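PDB 3TO3: citryl-spermidine/3,4-dihydroxybenzoyl-citryl-spermidine:spermidine ligase from Bacillus anthracis, which catalyses the ATP-dependent condensation of spermidine with N(8)-citryl-spermidine or its 3,4-dihydroxybenzoyl derivative during biosynthesis of the siderophore petrobactin. Local coordinates for residues Arg24-Leu28 with Glu96-Val100; Ser65-Glu69 with Gln102-Val107. All blocks are in the same frame, centred on the assembly; numbering follows the deposited sequence.

Contact 1. Residues Arg24-Leu28 with Glu96-Val100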
loop_
_atom_site.group_PDB
_atom_site.type_symbol
_atom_site.label_atom_id
_atom_site.label_comp_id
_atom_site.label_asym_id
_atom_site.label_seq_id
_atom_site.Cartn_x
_atom_site.Cartn_y
_atom_site.Cartn_z
ATOM N N ARG B 24 9.421 -13.319 17.294
ATOM C CA ARG B 24 8.335 -12.638 17.992
ATOM C C ARG B 24 8.848 -12.136 19.341
ATOM O O ARG B 24 8.613 -10.987 19.737
ATOM C CB ARG B 24 7.155 -13.578 18.216
ATOM C CG ARG B 24 5.926 -12.893 18.760
ATOM C CD ARG B 24 4.958 -13.928 19.247
ATOM N NE ARG B 24 5.492 -14.644 20.401
ATOM C CZ ARG B 24 5.056 -15.838 20.783
ATOM N NH1 ARG B 24 4.092 -16.453 20.091
ATOM N NH2 ARG B 24 5.589 -16.422 21.840
ATOM N N ARG B 25 9.566 -13.010 20.033
ATOM C CA ARG B 25 10.065 -12.675 21.339
ATOM C C ARG B 25 11.047 -11.507 21.243
ATOM O O ARG B 25 11.004 -10.589 22.061
ATOM C CB ARG B 25 10.718 -13.898 21.996
ATOM C CG ARG B 25 9.689 -14.806 22.618
ATOM C CD ARG B 25 10.269 -16.153 22.883
ATOM N NE ARG B 25 9.328 -17.000 23.600
ATOM C CZ ARG B 25 9.616 -18.221 24.027
ATOM N NH1 ARG B 25 10.840 -18.697 23.833
ATOM N NH2 ARG B 25 8.697 -18.955 24.661
ATOM N N ARG B 26 11.925 -11.552 20.245
ATOM C CA ARG B 26 12.908 -10.501 20.069
ATOM C C ARG B 26 12.222 -9.152 19.785
ATOM O O ARG B 26 12.580 -8.122 20.375
ATOM C CB ARG B 26 13.894 -10.847 18.960
ATOM C CG ARG B 26 14.837 -9.698 18.617
ATOM C CD ARG B 26 15.623 -9.922 17.332
ATOM N NE ARG B 26 16.229 -8.658 16.944
ATOM C CZ ARG B 26 16.931 -8.437 15.835
ATOM N NH1 ARG B 26 17.166 -9.426 14.961
ATOM N NH2 ARG B 26 17.425 -7.215 15.608
ATOM N N VAL B 27 11.224 -9.166 18.906
ATOM C CA VAL B 27 10.567 -7.937 18.508
ATOM C C VAL B 27 9.793 -7.340 19.669
ATOM O O VAL B 27 9.790 -6.135 19.854
ATOM C CB VAL B 27 9.658 -8.141 17.271
ATOM C CG1 VAL B 27 8.738 -6.951 17.083
ATOM C CG2 VAL B 27 10.511 -8.361 16.003
ATOM N N LEU B 28 9.154 -8.187 20.472
ATOM C CA LEU B 28 8.532 -7.705 21.687
ATOM C C LEU B 28 9.567 -7.109 22.652
ATOM O O LEU B 28 9.338 -6.058 23.247
ATOM C CB LEU B 28 7.758 -8.820 22.382
ATOM C CG LEU B 28 6.359 -9.045 21.845
ATOM C CD1 LEU B 28 5.783 -10.298 22.490
ATOM C CD2 LEU B 28 5.541 -7.833 22.212
ATOM N N GLU B 96 2.481 -15.867 28.459
ATOM C CA GLU B 96 3.386 -15.126 27.611
ATOM C C GLU B 96 2.554 -14.505 26.500
ATOM O O GLU B 96 1.696 -15.174 25.914
ATOM C CB GLU B 96 4.417 -16.068 27.006
ATOM C CG GLU B 96 5.269 -15.430 25.893
ATOM C CD GLU B 96 6.217 -16.430 25.207
ATOM O OE1 GLU B 96 6.906 -15.965 24.275
ATOM O OE2 GLU B 96 6.268 -17.651 25.579
ATOM N N ILE B 97 2.812 -13.240 26.188
ATOM C CA ILE B 97 2.016 -12.563 25.171
ATOM C C ILE B 97 2.305 -13.093 23.759
ATOM O O ILE B 97 3.455 -13.259 23.383
ATOM C CB ILE B 97 2.164 -11.038 25.238
ATOM C CG1 ILE B 97 1.282 -10.392 24.168
ATOM C CG2 ILE B 97 3.579 -10.639 25.068
ATOM C CD1 ILE B 97 -0.241 -10.789 24.298
ATOM N N GLN B 98 1.254 -13.493 23.049
ATOM C CA GLN B 98 1.352 -13.951 21.659
ATOM C C GLN B 98 1.052 -12.939 20.549
ATOM O O GLN B 98 1.348 -13.179 19.374
ATOM C CB GLN B 98 0.405 -15.117 21.468
ATOM C CG GLN B 98 0.249 -15.949 22.693
ATOM C CD GLN B 98 0.640 -17.357 22.420
ATOM O OE1 GLN B 98 -0.212 -18.250 22.403
ATOM N NE2 GLN B 98 1.934 -17.574 22.157
ATOM N N SER B 99 0.486 -11.805 20.914
ATOM C CA SER B 99 0.008 -10.883 19.911
ATOM C C SER B 99 0.567 -9.503 20.169
ATOM O O SER B 99 0.126 -8.823 21.102
ATOM C CB SER B 99 -1.524 -10.813 19.990
ATOM O OG SER B 99 -2.001 -9.819 19.108
ATOM N N VAL B 100 1.462 -9.054 19.296
ATOM C CA VAL B 100 2.037 -7.742 19.454
ATOM C C VAL B 100 0.915 -6.692 19.321
ATOM O O VAL B 100 0.893 -5.697 20.045
ATOM C CB VAL B 100 3.224 -7.506 18.473
ATOM C CG1 VAL B 100 2.731 -7.285 17.069
ATOM C CG2 VAL B 100 4.029 -6.322 18.903
HETATM O O HOH W 1 6.196 -13.479 22.928
HETATM O O HOH W 2 2.118 -15.552 17.854
HETATM O O HOH W 3 4.502 -19.062 23.048
#
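R24 and L28, one helical turn apart on helix 18-37, face the irregular connection E96-V100, which runs from strand 94-96 into helix 100-110. The CA atoms of L28 and V100 lie 6.9 Å apart and those of R24 and Q98 8.0 Å, so side chains and water bridge the two backbones. The carboxylate of E96 is held by two arginines. R25 takes E96 side-on: R25 NE meets E96 OE1 at 2.7 Å and nearly straight, R25 NH2 meets E96 OE2 at 2.9 Å, and the two flat groups are only 29° from coplanar. R24 NH2 reaches E96 OE1 at 2.8 Å from above the carboxylate plane, on the other side of it from R25 NE; this bond is more bent (134°), the R24 guanidinium standing almost perpendicular to that plane. A bend at chi3 (66°) turns the end of R24 alongside the connection, where Q98 CA and I97 O lie over one face. Two waters tie the same side chain to the backbone: one donates to I97 O and E96 OE1 and accepts a weak bond from R24 NE, the other links R24 NH1 to Q98 O. Two positive groups around E96 would be expected to keep it ionised. Further along, L28 forks over the connection: L28 CD1 presses on I97 CG2 (3.4 Å) and L28 CD2 on V100 CG2 (3.9 Å). S99, the N-cap of helix 100-110, bonds through OG to Q102 N. A salt-bridge network beside an apolar patch thus joins helix 18-37 to a strand-to-helix connection, away from the ATP and magnesium sites.

Contact 2. Residues Ser65-Glu69 with Gln102-Val107; sequences SVTYE and QFLEEV
Y68 offers one face of its ring to the edge of F103, whose CD1 stands over the ring centre, 3.6 Å from Y68 CD1. This is a T-shaped pair: the centroids are 4.8 Å apart and the planes meet at 83°. With F103 CG anti to the backbone N (chi1 170°), the phenyl ring leans from the helix to set its edge on the tyrosine. V107, one turn later, adds CG2 at 4.1 Å from Y68 CD2 and also lies over a face of the F103 ring. At the far end of the tyrosine, Y68 OH donates to E106 OE1 across a short 2.5 Å. It meets the carboxylate on its anti side, somewhat out of the plane. E106 extends beyond CG to reach this hydroxyl, and its other oxygen is held within the helix by Q102 NE2, which approaches E106 OE2 from above the carboxylate plane (3.0 Å). R89, on strand 88-90, forms a salt bridge with OE1, so the buried acid has both a positive partner and neutral donors. V66 flanks it, V66 CG1 lying 3.7 Å from E106 OE1. The strand and helix segments run at 124° to each other, their axes 9.9 Å apart. Helix 100-110 thus packs on a face of the antiparallel sheet, where strand 65-74 lies between strands 52-59 and 88-90, while F103 and L104 also touch helix 18-37.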
loop_
_atom_site.group_PDB
_atom_site.type_symbol
_atom_site.label_atom_id
_atom_site.label_comp_id
_atom_site.label_asym_id
_atom_site.label_seq_id
_atom_site.Cartn_x
_atom_site.Cartn_y
_atom_site.Cartn_z
ATOM N N SER B 65 -8.955 -4.161 33.622
ATOM C CA SER B 65 -7.527 -3.961 33.745
ATOM C C SER B 65 -6.717 -5.240 33.486
ATOM O O SER B 65 -7.146 -6.371 33.754
ATOM C CB SER B 65 -7.159 -3.289 35.072
ATOM O OG SER B 65 -7.091 -4.218 36.122
ATOM N N VAL B 66 -5.543 -5.038 32.925
ATOM C CA VAL B 66 -4.639 -6.128 32.643
ATOM C C VAL B 66 -3.257 -5.596 32.986
ATOM O O VAL B 66 -3.053 -4.388 33.016
ATOM C CB VAL B 66 -4.730 -6.519 31.160
ATOM C CG1 VAL B 66 -3.965 -5.528 30.305
ATOM C CG2 VAL B 66 -4.199 -7.897 30.946
ATOM N N THR B 67 -2.311 -6.486 33.254
ATOM C CA THR B 67 -0.942 -6.088 33.570
ATOM C C THR B 67 0.045 -6.931 32.767
ATOM O O THR B 67 -0.112 -8.147 32.674
ATOM C CB THR B 67 -0.661 -6.209 35.091
ATOM O OG1 THR B 67 -1.142 -5.037 35.747
ATOM C CG2 THR B 67 0.818 -6.313 35.376
ATOM N N TYR B 68 1.057 -6.280 32.190
ATOM C CA TYR B 68 2.190 -6.980 31.580
ATOM C C TYR B 68 3.422 -6.921 32.468
ATOM O O TYR B 68 3.778 -5.857 32.957
ATOM C CB TYR B 68 2.500 -6.411 30.207
ATOM C CG TYR B 68 1.394 -6.653 29.223
ATOM C CD1 TYR B 68 1.369 -7.808 28.477
ATOM C CD2 TYR B 68 0.348 -5.745 29.068
ATOM C CE1 TYR B 68 0.372 -8.055 27.593
ATOM C CE2 TYR B 68 -0.679 -5.987 28.169
ATOM C CZ TYR B 68 -0.639 -7.151 27.423
ATOM O OH TYR B 68 -1.603 -7.467 26.507
ATOM N N GLU B 69 4.070 -8.065 32.669
ATOM C CA GLU B 69 5.169 -8.176 33.622
ATOM C C GLU B 69 6.422 -8.667 32.947
ATOM O O GLU B 69 6.371 -9.567 32.123
ATOM C CB GLU B 69 4.849 -9.190 34.716
ATOM C CG GLU B 69 3.904 -8.706 35.783
ATOM C CD GLU B 69 3.702 -9.728 36.909
ATOM O OE1 GLU B 69 4.371 -10.799 36.904
ATOM O OE2 GLU B 69 2.865 -9.454 37.799
ATOM N N GLN B 102 -2.218 -6.969 20.297
ATOM C CA GLN B 102 -2.955 -6.941 21.558
ATOM C C GLN B 102 -2.170 -6.214 22.657
ATOM O O GLN B 102 -2.738 -5.382 23.399
ATOM C CB GLN B 102 -3.339 -8.365 22.021
ATOM C CG GLN B 102 -4.382 -8.393 23.136
ATOM C CD GLN B 102 -4.569 -9.775 23.757
ATOM O OE1 GLN B 102 -4.043 -10.780 23.259
ATOM N NE2 GLN B 102 -5.332 -9.828 24.860
ATOM N N PHE B 103 -0.879 -6.540 22.768
ATOM C CA PHE B 103 -0.032 -5.857 23.725
ATOM C C PHE B 103 -0.169 -4.344 23.485
ATOM O O PHE B 103 -0.517 -3.598 24.389
ATOM C CB PHE B 103 1.435 -6.324 23.634
ATOM C CG PHE B 103 2.386 -5.474 24.443
ATOM C CD1 PHE B 103 2.428 -5.576 25.824
ATOM C CD2 PHE B 103 3.203 -4.530 23.822
ATOM C CE1 PHE B 103 3.283 -4.773 26.581
ATOM C CE2 PHE B 103 4.047 -3.720 24.572
ATOM C CZ PHE B 103 4.083 -3.845 25.960
ATOM N N LEU B 104 0.067 -3.890 22.259
ATOM C CA LEU B 104 0.013 -2.448 21.997
ATOM C C LEU B 104 -1.396 -1.861 22.178
ATOM O O LEU B 104 -1.557 -0.762 22.710
ATOM C CB LEU B 104 0.611 -2.091 20.630
ATOM C CG LEU B 104 2.141 -2.170 20.549
ATOM C CD1 LEU B 104 2.659 -1.747 19.183
ATOM C CD2 LEU B 104 2.776 -1.290 21.589
ATOM N N GLU B 105 -2.421 -2.584 21.747
ATOM C CA GLU B 105 -3.780 -2.075 21.938
ATOM C C GLU B 105 -4.124 -1.899 23.419
ATOM O O GLU B 105 -4.718 -0.895 23.799
ATOM C CB GLU B 105 -4.820 -2.959 21.239
ATOM C CG GLU B 105 -4.938 -2.680 19.755
ATOM C CD GLU B 105 -5.515 -3.842 18.971
ATOM O OE1 GLU B 105 -5.877 -4.879 19.586
ATOM O OE2 GLU B 105 -5.588 -3.712 17.724
ATOM N N GLU B 106 -3.756 -2.875 24.246
ATOM C CA GLU B 106 -4.121 -2.836 25.663
ATOM C C GLU B 106 -3.334 -1.753 26.414
ATOM O O GLU B 106 -3.878 -0.995 27.196
ATOM C CB GLU B 106 -3.982 -4.230 26.299
ATOM C CG GLU B 106 -4.858 -5.252 25.573
ATOM C CD GLU B 106 -5.003 -6.606 26.269
ATOM O OE1 GLU B 106 -4.041 -7.060 26.911
ATOM O OE2 GLU B 106 -6.096 -7.223 26.154
ATOM N N VAL B 107 -2.048 -1.668 26.137
ATOM C CA VAL B 107 -1.210 -0.648 26.729
ATOM C C VAL B 107 -1.607 0.780 26.327
ATOM O O VAL B 107 -1.520 1.706 27.121
ATOM C CB VAL B 107 0.266 -0.971 26.377
ATOM C CG1 VAL B 107 1.156 0.246 26.493
ATOM C CG2 VAL B 107 0.724 -2.081 27.273
#

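Both contacts involve the chain around the start of helix 100-110: contact 1 uses the connection leading into it, contact 2 its first turns. Their centres are about 12 Å apart, and I97 joins them, packing against Q102, F103 and Y68. Contact 1 is partly buried, and its polar side relies on ordered water and paired charges, with its apolar part on the side of helix 100-110. Contact 2 is a buried interface of helix and sheet, dominated by aromatic packing, and the carboxylate of E106, the one that meets the strand, is bonded by protein groups. Helix 18-37 takes part in contact 1 and also covers F103, so helix 100-110 is packed between that helix and the sheet.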